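Local coordinates for protein putative trimethylamine methyltransferase (PDB 4YYC) that is a putative trimethylamine methyltransferase that probably transfers methyl groups, at residues 210-215 and 257-262; 240-245 and 261-266. One frame throughout, in Å; residues are numbered along the deposited sequence.

Contact 1. Residues 210-215 and 257-262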
loop_
_atom_site.group_PDB
_atom_site.type_symbol
_atom_site.label_atom_id
_atom_site.label_comp_id
_atom_site.label_asym_id
_atom_site.label_seq_id
_atom_site.Cartn_x
_atom_site.Cartn_y
_atom_site.Cartn_z
ATOM N N GLY A 210 2.746 -25.524 14.699
ATOM C CA GLY A 210 3.072 -26.274 15.887
ATOM C C GLY A 210 3.666 -25.484 17.008
ATOM O O GLY A 210 3.961 -24.297 16.892
ATOM N N SER A 211 3.820 -26.150 18.159
ATOM C CA SER A 211 4.387 -25.482 19.333
ATOM C C SER A 211 5.907 -25.490 19.214
ATOM O O SER A 211 6.494 -26.514 18.787
ATOM C CB SER A 211 3.995 -26.202 20.613
ATOM O OG SER A 211 4.616 -25.595 21.749
ATOM N N VAL A 212 6.530 -24.387 19.626
ATOM C CA VAL A 212 7.986 -24.247 19.581
ATOM C C VAL A 212 8.586 -23.829 20.891
ATOM O O VAL A 212 9.775 -23.578 20.975
ATOM C CB VAL A 212 8.457 -23.338 18.421
ATOM C CG1 VAL A 212 8.111 -23.963 17.086
ATOM C CG2 VAL A 212 7.884 -21.962 18.552
ATOM N N THR A 213 7.774 -23.817 21.952
ATOM C CA THR A 213 8.207 -23.223 23.197
ATOM C C THR A 213 9.098 -24.121 24.040
ATOM O O THR A 213 9.752 -23.637 24.956
ATOM C CB THR A 213 7.054 -22.690 24.011
ATOM O OG1 THR A 213 6.140 -23.741 24.294
ATOM C CG2 THR A 213 6.385 -21.583 23.239
ATOM N N ALA A 214 9.083 -25.404 23.772
ATOM C CA ALA A 214 10.090 -26.381 24.336
ATOM C C ALA A 214 10.150 -27.580 23.417
ATOM O O ALA A 214 9.177 -27.921 22.726
ATOM C CB ALA A 214 9.696 -26.809 25.723
ATOM N N PRO A 215 11.296 -28.287 23.385
ATOM C CA PRO A 215 11.335 -29.427 22.456
ATOM C C PRO A 215 10.289 -30.510 22.719
ATOM O O PRO A 215 9.749 -31.087 21.790
ATOM C CB PRO A 215 12.772 -29.958 22.580
ATOM C CG PRO A 215 13.521 -28.928 23.355
ATOM C CD PRO A 215 12.600 -27.912 23.941
ATOM N N LEU A 257 16.641 -24.031 18.514
ATOM C CA LEU A 257 17.348 -25.154 17.878
ATOM C C LEU A 257 16.707 -26.475 18.238
ATOM O O LEU A 257 16.599 -27.361 17.401
ATOM C CB LEU A 257 18.820 -25.129 18.264
ATOM C CG LEU A 257 19.649 -23.993 17.704
ATOM C CD1 LEU A 257 20.996 -23.955 18.383
ATOM C CD2 LEU A 257 19.784 -24.049 16.190
ATOM N N GLY A 258 16.256 -26.618 19.485
ATOM C CA GLY A 258 15.602 -27.851 19.920
ATOM C C GLY A 258 14.302 -28.142 19.204
ATOM O O GLY A 258 14.070 -29.286 18.802
ATOM N N ALA A 259 13.476 -27.106 19.002
ATOM C CA ALA A 259 12.263 -27.288 18.216
ATOM C C ALA A 259 12.590 -27.603 16.747
ATOM O O ALA A 259 11.960 -28.481 16.161
ATOM C CB ALA A 259 11.373 -26.068 18.292
ATOM N N ALA A 260 13.583 -26.918 16.191
ATOM C CA ALA A 260 13.991 -27.155 14.806
ATOM C C ALA A 260 14.415 -28.592 14.604
ATOM O O ALA A 260 14.029 -29.227 13.611
ATOM C CB ALA A 260 15.113 -26.206 14.395
ATOM N N LYS A 261 15.177 -29.131 15.570
ATOM C CA LYS A 261 15.628 -30.526 15.452
ATOM C C LYS A 261 14.431 -31.516 15.437
ATOM O O LYS A 261 14.405 -32.471 14.620
ATOM C CB LYS A 261 16.638 -30.889 16.551
ATOM C CG LYS A 261 17.936 -30.133 16.399
ATOM C CD LYS A 261 19.048 -30.508 17.362
ATOM C CE LYS A 261 18.734 -30.258 18.798
ATOM N NZ LYS A 261 19.923 -30.637 19.631
ATOM N N VAL A 262 13.436 -31.278 16.288
ATOM C CA VAL A 262 12.279 -32.163 16.288
ATOM C C VAL A 262 11.539 -32.109 14.964
ATOM O O VAL A 262 11.281 -33.119 14.338
ATOM C CB VAL A 262 11.301 -31.814 17.436
ATOM C CG1 VAL A 262 9.987 -32.593 17.330
ATOM C CG2 VAL A 262 11.971 -31.974 18.798
#

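Contact 2. Residues 240-245 and 261-266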
loop_
_atom_site.group_PDB
_atom_site.type_symbol
_atom_site.label_atom_id
_atom_site.label_comp_id
_atom_site.label_asym_id
_atom_site.label_seq_id
_atom_site.Cartn_x
_atom_site.Cartn_y
_atom_site.Cartn_z
ATOM N N THR A 240 2.594 -29.122 9.473
ATOM C CA THR A 240 2.826 -27.938 10.303
ATOM C C THR A 240 3.939 -27.088 9.690
ATOM O O THR A 240 4.902 -27.618 9.091
ATOM C CB THR A 240 3.224 -28.295 11.750
ATOM O OG1 THR A 240 4.322 -29.212 11.709
ATOM C CG2 THR A 240 2.097 -28.914 12.467
ATOM N N LEU A 241 3.774 -25.773 9.828
ATOM C CA LEU A 241 4.882 -24.812 9.760
ATOM C C LEU A 241 5.156 -24.345 11.173
ATOM O O LEU A 241 4.222 -24.150 11.955
ATOM C CB LEU A 241 4.537 -23.587 8.879
ATOM C CG LEU A 241 5.026 -23.727 7.443
ATOM C CD1 LEU A 241 4.400 -24.916 6.723
ATOM C CD2 LEU A 241 4.718 -22.468 6.636
ATOM N N ASN A 242 6.430 -24.133 11.497
ATOM C CA ASN A 242 6.859 -23.929 12.870
ATOM C C ASN A 242 7.829 -22.797 12.945
ATOM O O ASN A 242 8.788 -22.774 12.190
ATOM C CB ASN A 242 7.416 -25.236 13.415
ATOM C CG ASN A 242 6.410 -26.348 13.297
ATOM O OD1 ASN A 242 5.427 -26.322 14.024
ATOM N ND2 ASN A 242 6.568 -27.234 12.320
ATOM N N LEU A 243 7.568 -21.811 13.788
ATOM C CA LEU A 243 8.363 -20.601 13.808
ATOM C C LEU A 243 9.663 -20.796 14.562
ATOM O O LEU A 243 9.649 -21.012 15.760
ATOM C CB LEU A 243 7.552 -19.460 14.406
ATOM C CG LEU A 243 8.204 -18.091 14.405
ATOM C CD1 LEU A 243 8.515 -17.606 13.021
ATOM C CD2 LEU A 243 7.200 -17.131 15.058
ATOM N N ILE A 244 10.781 -20.679 13.854
ATOM C CA ILE A 244 12.123 -20.869 14.419
ATOM C C ILE A 244 12.841 -19.516 14.333
ATOM O O ILE A 244 13.432 -19.175 13.287
ATOM C CB ILE A 244 12.913 -21.988 13.686
ATOM C CG1 ILE A 244 12.104 -23.307 13.665
ATOM C CG2 ILE A 244 14.311 -22.130 14.316
ATOM C CD1 ILE A 244 11.816 -23.904 15.035
ATOM N N ASN A 245 12.736 -18.702 15.373
ATOM C CA ASN A 245 13.398 -17.427 15.361
ATOM C C ASN A 245 14.895 -17.528 15.630
ATOM O O ASN A 245 15.340 -18.403 16.380
ATOM C CB ASN A 245 12.789 -16.486 16.375
ATOM C CG ASN A 245 11.379 -16.056 16.008
ATOM O OD1 ASN A 245 10.421 -16.423 16.695
ATOM N ND2 ASN A 245 11.237 -15.261 14.957
ATOM N N LYS A 261 15.177 -29.131 15.570
ATOM C CA LYS A 261 15.628 -30.526 15.452
ATOM C C LYS A 261 14.431 -31.516 15.437
ATOM O O LYS A 261 14.405 -32.471 14.620
ATOM C CB LYS A 261 16.638 -30.889 16.551
ATOM C CG LYS A 261 17.936 -30.133 16.399
ATOM C CD LYS A 261 19.048 -30.508 17.362
ATOM C CE LYS A 261 18.734 -30.258 18.798
ATOM N NZ LYS A 261 19.923 -30.637 19.631
ATOM N N VAL A 262 13.436 -31.278 16.288
ATOM C CA VAL A 262 12.279 -32.163 16.288
ATOM C C VAL A 262 11.539 -32.109 14.964
ATOM O O VAL A 262 11.281 -33.119 14.338
ATOM C CB VAL A 262 11.301 -31.814 17.436
ATOM C CG1 VAL A 262 9.987 -32.593 17.330
ATOM C CG2 VAL A 262 11.971 -31.974 18.798
ATOM N N TYR A 263 11.157 -30.904 14.547
ATOM C CA TYR A 263 10.386 -30.782 13.339
ATOM C C TYR A 263 11.112 -31.246 12.088
ATOM O O TYR A 263 10.521 -31.991 11.277
ATOM C CB TYR A 263 9.875 -29.352 13.197
ATOM C CG TYR A 263 8.786 -29.050 14.230
ATOM C CD1 TYR A 263 7.658 -29.847 14.296
ATOM C CD2 TYR A 263 8.887 -27.994 15.130
ATOM C CE1 TYR A 263 6.637 -29.586 15.193
ATOM C CE2 TYR A 263 7.866 -27.756 16.043
ATOM C CZ TYR A 263 6.760 -28.548 16.050
ATOM O OH TYR A 263 5.764 -28.280 16.956
ATOM N N ALA A 264 12.400 -30.901 11.957
ATOM C CA ALA A 264 13.162 -31.377 10.799
ATOM C C ALA A 264 13.285 -32.898 10.773
ATOM O O ALA A 264 13.283 -33.470 9.703
ATOM C CB ALA A 264 14.518 -30.699 10.722
ATOM N N ARG A 265 13.348 -33.572 11.916
ATOM C CA ARG A 265 13.388 -35.020 11.896
ATOM C C ARG A 265 12.091 -35.681 11.493
ATOM O O ARG A 265 12.108 -36.842 11.074
ATOM C CB ARG A 265 13.809 -35.545 13.256
ATOM C CG ARG A 265 15.287 -35.405 13.518
ATOM C CD ARG A 265 15.719 -36.368 14.603
ATOM N NE ARG A 265 17.160 -36.309 14.791
ATOM C CZ ARG A 265 17.791 -35.571 15.706
ATOM N NH1 ARG A 265 17.142 -34.791 16.552
ATOM N NH2 ARG A 265 19.126 -35.643 15.764
ATOM N N HIS A 266 10.971 -34.956 11.604
ATOM C CA HIS A 266 9.667 -35.477 11.227
ATOM C C HIS A 266 9.059 -34.830 9.972
ATOM O O HIS A 266 7.869 -34.912 9.784
ATOM C CB HIS A 266 8.731 -35.303 12.426
ATOM C CG HIS A 266 9.161 -36.098 13.608
ATOM N ND1 HIS A 266 9.045 -37.460 13.653
ATOM C CD2 HIS A 266 9.752 -35.720 14.763
ATOM C CE1 HIS A 266 9.565 -37.908 14.785
ATOM N NE2 HIS A 266 9.965 -36.868 15.499
#

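Contact 1. Residues 210-215 and 257-262
The pyrrolidine ring of Pro215, the one ring in this contact, turns its CB–CG side to the backbone of Gly258, and no aromatic ring or amide side chain takes part. This is buried packing in the beta/alpha barrel expected of the family: the loop that leaves strand 208-209 and leads into helix 215-229 lies against helix 254-265. Gly258 puts no CB in the way, which lets the ring settle on bare main chain, with Pro215 CG 4.2 Å from Gly258 CA and Pro215 CB 4.1 Å from Gly258 O. The backbones are correspondingly close, the CA atoms of Pro215 and Ala259 lying 4.8 Å apart. One residue along the helix, the methyl of Ala259 points at the loop and meets Val212, CB to CB at 4.0 Å. Val212 has CG1 anti to its own carbonyl carbon (chi1 -65°), which brings that methyl to 4.1 Å from Ala259 CB. Asn242 and Tyr141 also pack on Val212. No hydrogen bond crosses between the two segments; van der Waals packing, largely of small apolar groups, joins them. Val262, one turn on from Gly258, adds the last touch: its CG2 sits 3.8 Å from Pro215 O.

Contact 2. Residues 240-245 and 261-266
An amide-on-ring stack makes this contact, buried where strand 240-245 of the parallel barrel sheet is covered by helix 254-265, the helix that follows it in the chain. The side chain of Asn242 lies flat over one face of the Tyr263 ring. The two planes are only 4° apart, and Asn242 CG stands 3.3 Å above the ring, over its centre. The amide C=O runs almost the same way as the ring's CG-to-OH axis, which sets Asn242 OD1 3.3 Å from Tyr263 CZ and Asn242 ND2 3.4 Å from Tyr263 CG. Beside the amide, over the CD2–CE2 side of the same face, Asn242 CB makes a CH-pi contact, 4.0 Å from the centroid of the Tyr263 ring. With CG anti to the carbonyl carbon (chi1 -56°), the asparagine carries its amide across the ring.

Hydrogen bonds fix the amide's rotation. Asn242 ND2 donates in the amide plane to Thr240 OG1, 3.1 Å away and nearly straight at 175°, and it also bonds to Ala269 O; OD1 takes a weak bond from Gly210 N. Thr240 OG1 is bonded in turn to Gln268 OE1, and it reaches the Tyr263 ring obliquely, 4.2 Å from CE1. At the far end of the ring, the phenol OH bonds to Ser211 O and weakly to Thr221 OG1. If Tyr263 were an alanine, the Asn242 amide would probably lose the surface it lies on and Ser211 O its hydroxyl partner, with a gap between strand and helix.

Asn242 thus divides its labour: ND2 keeps two partners and OD1 a weak one while the face of the amide lies on the aromatic ring, which probably limits the cost of burying the amide.

How the contacts relate
Both contacts are buried and both use helix 254-265, on overlapping turns but through different residues: Gly258, Ala259 and Val262 in contact 1, Tyr263 in contact 2. Contact 2 is nearer the chain's centre, its three touching residues all buried, and sets the helix on the barrel sheet; contact 1, where Pro215 and Val262 are partly exposed, sets it against the loop after strand 208-209. Chemistry follows place: beside the sheet a flat amide and a ring stack within a polar network, whereas the loop meets the helix through small apolar groups and bare backbone. The tyrosine hydroxyl of contact 2 reaches the loop of contact 1, and Val212 CG2 packs 3.4 Å from Leu243 O.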